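Local coordinates for protein AAR187Cp (Eremothecium gossypii, PDB 3ZIL) that probably regulates sister-chromatid cohesion as the Wpl1 (Wapl-type) partner of cohesin, this chain being its C-terminal, all-helical Wap1 domain, at residues Tyr135-Leu138 against Leu139-Leu142; Val82-Leu85 against Leu86-Phe89. All blocks are in the same frame, centred on the assembly; numbering follows the deposited sequence.

Contact 1 of 2, residues Tyr135-Leu138 against Leu139-Leu142; sequences YQDL and LRKL
Asp137 and Lys141 are joined by an i to i+4 salt bridge on the last turns of helix 129-141, in the helical Wap1 domain. NZ of Lys141 stands 2.9 Å from OD1 of Asp137 and meets the syn lone pair of that oxygen. The lysine chain, extended beyond CG, climbs back along the helix, while the carboxylate is brought to it by a chi1 of 170° that sets CG beside the carbonyl carbon. The same OD1 accepts a bond from a water that in turn takes the NE hydrogen of Arg140, so one carboxylate oxygen gathers both basic side chains, directly and through solvent. Asn52 of helix 36-52 is a second partner of the lysine NZ.

Backbone bonds carry the helix to its end. Leu139 N bonds to Tyr135 O at 2.9 Å and Arg140 N to Gln136 O at 3.0 Å, both almost straight. At the next residue the pattern tightens: Lys141 N lies 2.8 Å from Leu138 O, a bent i to i+3 bond with the donor well above the carbonyl plane, and its bond to Asp137 O is weak.

Apolar contacts occupy the side facing helix 81-93. Both methyls of Leu139 reach the hydroxyl-bearing end of the Tyr135 ring from the same side, CD2 lying 3.5 Å from CE2 and CD1 3.6 Å from CZ. Further along, CG of Leu138 and CG of Leu142 pack at 4.0 Å; Leu44 and Leu48 of helix 36-52 also touch Leu138.

The guanidinium of Arg140, its chain bent at chi3, folds back over the preceding turn and lays one face over Gln136 O and the CA of Asp137, each 3.6 Å from its plane.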
# COMPACT_ATOMS: atom_id res chain seq x y z
N TYR A 135 8.40 -30.45 -10.07
CA TYR A 135 7.60 -29.32 -9.57
C TYR A 135 7.77 -29.09 -8.07
O TYR A 135 8.09 -27.98 -7.67
CB TYR A 135 6.15 -29.56 -9.89
CG TYR A 135 5.25 -28.48 -9.40
CD1 TYR A 135 5.36 -27.17 -9.92
CD2 TYR A 135 4.23 -28.76 -8.47
CE1 TYR A 135 4.45 -26.17 -9.53
CE2 TYR A 135 3.35 -27.75 -8.03
CZ TYR A 135 3.48 -26.44 -8.56
OH TYR A 135 2.61 -25.41 -8.15
N GLN A 136 7.57 -30.15 -7.27
CA GLN A 136 7.95 -30.13 -5.82
C GLN A 136 9.35 -29.62 -5.57
O GLN A 136 9.60 -28.81 -4.67
CB GLN A 136 7.82 -31.53 -5.14
CG GLN A 136 6.48 -32.29 -5.26
CD GLN A 136 5.20 -31.45 -5.45
OE1 GLN A 136 4.94 -30.45 -4.71
NE2 GLN A 136 4.36 -31.85 -6.46
N ASP A 137 10.29 -30.12 -6.33
CA ASP A 137 11.67 -29.71 -6.15
C ASP A 137 11.82 -28.17 -6.39
O ASP A 137 12.40 -27.41 -5.56
CB ASP A 137 12.48 -30.58 -7.08
CG ASP A 137 13.94 -30.16 -7.23
OD1 ASP A 137 14.43 -29.19 -6.61
OD2 ASP A 137 14.61 -30.84 -8.03
N LEU A 138 11.26 -27.68 -7.51
CA LEU A 138 11.24 -26.22 -7.73
C LEU A 138 10.57 -25.40 -6.62
O LEU A 138 11.16 -24.40 -6.17
CB LEU A 138 10.65 -25.87 -9.11
CG LEU A 138 10.76 -24.36 -9.45
CD1 LEU A 138 12.21 -23.90 -9.73
CD2 LEU A 138 9.84 -24.12 -10.63
N LEU A 139 9.35 -25.80 -6.23
CA LEU A 139 8.60 -25.18 -5.17
C LEU A 139 9.38 -25.01 -3.87
O LEU A 139 9.34 -23.93 -3.28
CB LEU A 139 7.31 -25.98 -4.89
CG LEU A 139 5.88 -25.50 -5.11
CD1 LEU A 139 5.66 -24.65 -6.34
CD2 LEU A 139 4.91 -26.70 -5.07
N ARG A 140 10.05 -26.07 -3.41
CA ARG A 140 11.02 -25.96 -2.28
C ARG A 140 12.10 -24.90 -2.47
O ARG A 140 12.60 -24.39 -1.51
CB ARG A 140 11.65 -27.34 -1.89
CG ARG A 140 10.60 -28.35 -1.40
CD ARG A 140 11.16 -29.68 -0.93
NE ARG A 140 11.97 -30.41 -1.91
CZ ARG A 140 11.51 -31.43 -2.67
NH1 ARG A 140 10.26 -31.84 -2.55
NH2 ARG A 140 12.31 -32.06 -3.54
N LYS A 141 12.44 -24.54 -3.70
CA LYS A 141 13.43 -23.49 -3.91
C LYS A 141 12.93 -22.07 -4.19
O LYS A 141 13.72 -21.15 -4.18
CB LYS A 141 14.37 -23.92 -5.05
CG LYS A 141 15.44 -24.90 -4.62
CD LYS A 141 15.84 -25.84 -5.76
CE LYS A 141 16.74 -26.96 -5.21
NZ LYS A 141 16.97 -27.92 -6.29
N LEU A 142 11.64 -21.90 -4.56
CA LEU A 142 11.15 -20.58 -5.05
C LEU A 142 11.02 -19.63 -3.88
O LEU A 142 10.73 -20.07 -2.76
CB LEU A 142 9.76 -20.76 -5.63
CG LEU A 142 9.78 -21.33 -7.06
CD1 LEU A 142 8.37 -21.74 -7.39
CD2 LEU A 142 10.37 -20.30 -8.07
O HOH W 1 14.21 -29.01 -3.79

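Contact 2 of 2, residues Val82-Leu85 against Leu86-Phe89; sequences VTSL and LQCF
Val82 O receives the N-H of Leu86 at 3.1 Å in a nearly straight bond, and the two side chains meet just loosely, CG1 of the valine lying 4.3 Å from CD1 of the leucine. A chi1 of -57° holds the leucine CG beside its own backbone N and close over that same carbonyl oxygen.

Thr83 follows with its carbonyl oxygen bonded to Gln87 N at 2.9 Å. Its CG2 methyl crosses the end of the glutamine, 3.7 Å from OE1, and the aliphatic CG of Gln87 rests against Thr83 O. Such i to i+4 pairs make up a regular alpha-helix, here helix 81-93, which is buried among helices 36-52, 108-116 and 147-158 of the Wap1 domain.

At Ser84 the hydroxyl and the amide oxygen of Gln87 are bridged by a water that donates to both, 2.7 Å from OE1 and 3.1 Å from OG. The serine OG is also bonded to Gln80 O, one turn earlier. On its other side the glutamine offers NE2 to Cys72 O and Gly75 O, so the buried amide is engaged at both ends and its rotation is fixed. An alanine in place of Gln87 is likely to leave those two carbonyls without this donor, to take from the bridging water one of its two acceptors, and to open a gap beside Thr83. Ser84 O takes the N-H of Cys88 at 2.8 Å.

Leu85 O accepts Phe89 N at 3.1 Å with an N-H...O angle of 170°. The leucine side chain touches Phe121, Thr147 and Tyr150, whereas the Phe89 ring, with CG anti to its backbone N at chi1 169°, leaves the turn to lie against Cys47 and Met51 of helix 36-52.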
# COMPACT_ATOMS: atom_id res chain seq x y z
N VAL A 82 -0.04 -22.75 -12.78
CA VAL A 82 1.29 -23.30 -12.63
C VAL A 82 2.22 -22.59 -13.62
O VAL A 82 3.29 -22.15 -13.25
CB VAL A 82 1.37 -24.86 -12.78
CG1 VAL A 82 2.85 -25.26 -12.86
CG2 VAL A 82 0.69 -25.56 -11.62
N THR A 83 1.73 -22.36 -14.83
CA THR A 83 2.50 -21.66 -15.85
C THR A 83 2.79 -20.24 -15.36
O THR A 83 3.91 -19.74 -15.51
CB THR A 83 1.73 -21.69 -17.16
OG1 THR A 83 1.69 -23.05 -17.61
CG2 THR A 83 2.39 -20.87 -18.23
N SER A 84 1.77 -19.60 -14.80
CA SER A 84 1.88 -18.20 -14.27
C SER A 84 2.93 -18.04 -13.15
O SER A 84 3.70 -17.06 -13.11
CB SER A 84 0.46 -17.84 -13.80
OG SER A 84 -0.30 -17.54 -14.95
N LEU A 85 2.97 -19.03 -12.26
CA LEU A 85 4.01 -19.15 -11.27
C LEU A 85 5.43 -19.25 -11.85
O LEU A 85 6.34 -18.55 -11.39
CB LEU A 85 3.75 -20.31 -10.36
CG LEU A 85 4.68 -20.25 -9.11
CD1 LEU A 85 4.43 -19.01 -8.24
CD2 LEU A 85 4.57 -21.54 -8.27
N LEU A 86 5.62 -20.16 -12.81
CA LEU A 86 6.87 -20.28 -13.50
C LEU A 86 7.25 -18.95 -14.16
O LEU A 86 8.42 -18.60 -14.18
CB LEU A 86 6.75 -21.38 -14.59
CG LEU A 86 6.32 -22.76 -14.10
CD1 LEU A 86 6.16 -23.83 -15.23
CD2 LEU A 86 7.24 -23.23 -12.99
N GLN A 87 6.27 -18.25 -14.75
CA GLN A 87 6.55 -17.04 -15.46
C GLN A 87 6.94 -15.98 -14.46
O GLN A 87 7.78 -15.16 -14.82
CB GLN A 87 5.34 -16.52 -16.29
CG GLN A 87 5.08 -17.42 -17.50
CD GLN A 87 3.77 -17.13 -18.17
OE1 GLN A 87 2.71 -17.20 -17.54
NE2 GLN A 87 3.81 -16.92 -19.49
N CYS A 88 6.31 -15.95 -13.29
CA CYS A 88 6.75 -14.95 -12.25
C CYS A 88 8.25 -15.23 -11.81
O CYS A 88 9.00 -14.29 -11.64
CB CYS A 88 5.88 -15.03 -11.02
SG CYS A 88 4.17 -14.51 -11.19
N PHE A 89 8.64 -16.49 -11.59
CA PHE A 89 10.06 -16.84 -11.35
C PHE A 89 11.04 -16.32 -12.46
O PHE A 89 12.02 -15.65 -12.14
CB PHE A 89 10.23 -18.36 -11.07
CG PHE A 89 11.65 -18.80 -11.07
CD1 PHE A 89 12.49 -18.51 -9.99
CD2 PHE A 89 12.19 -19.42 -12.19
CE1 PHE A 89 13.82 -18.90 -9.99
CE2 PHE A 89 13.54 -19.78 -12.21
CZ PHE A 89 14.35 -19.52 -11.11
O HOH W 2 0.08 -17.64 -18.06

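Contact 2 comes first along the chain, on helix 81-93, and contact 1 follows on helix 129-141, their centres about 12 Å apart on the same side of the chain's centre. Each is one short run of helix, and the two helices pack directly: Leu142 CD2 approaches Phe89 CD1 to 3.4 Å, Leu138 CD2 meets Leu86 CD2, Leu139 CD1 meets Leu85 CD2, and Tyr135 CE1 touches Val82 CG1. Helix 36-52 touches both, completing a local three-helix core in the N-terminal part of this chain. Contact 2 is the more buried; in contact 1 Arg140 and Lys141 are exposed, though Lys141 also bonds to helix 36-52. The packing joins two helices that helix 108-116 separates in sequence.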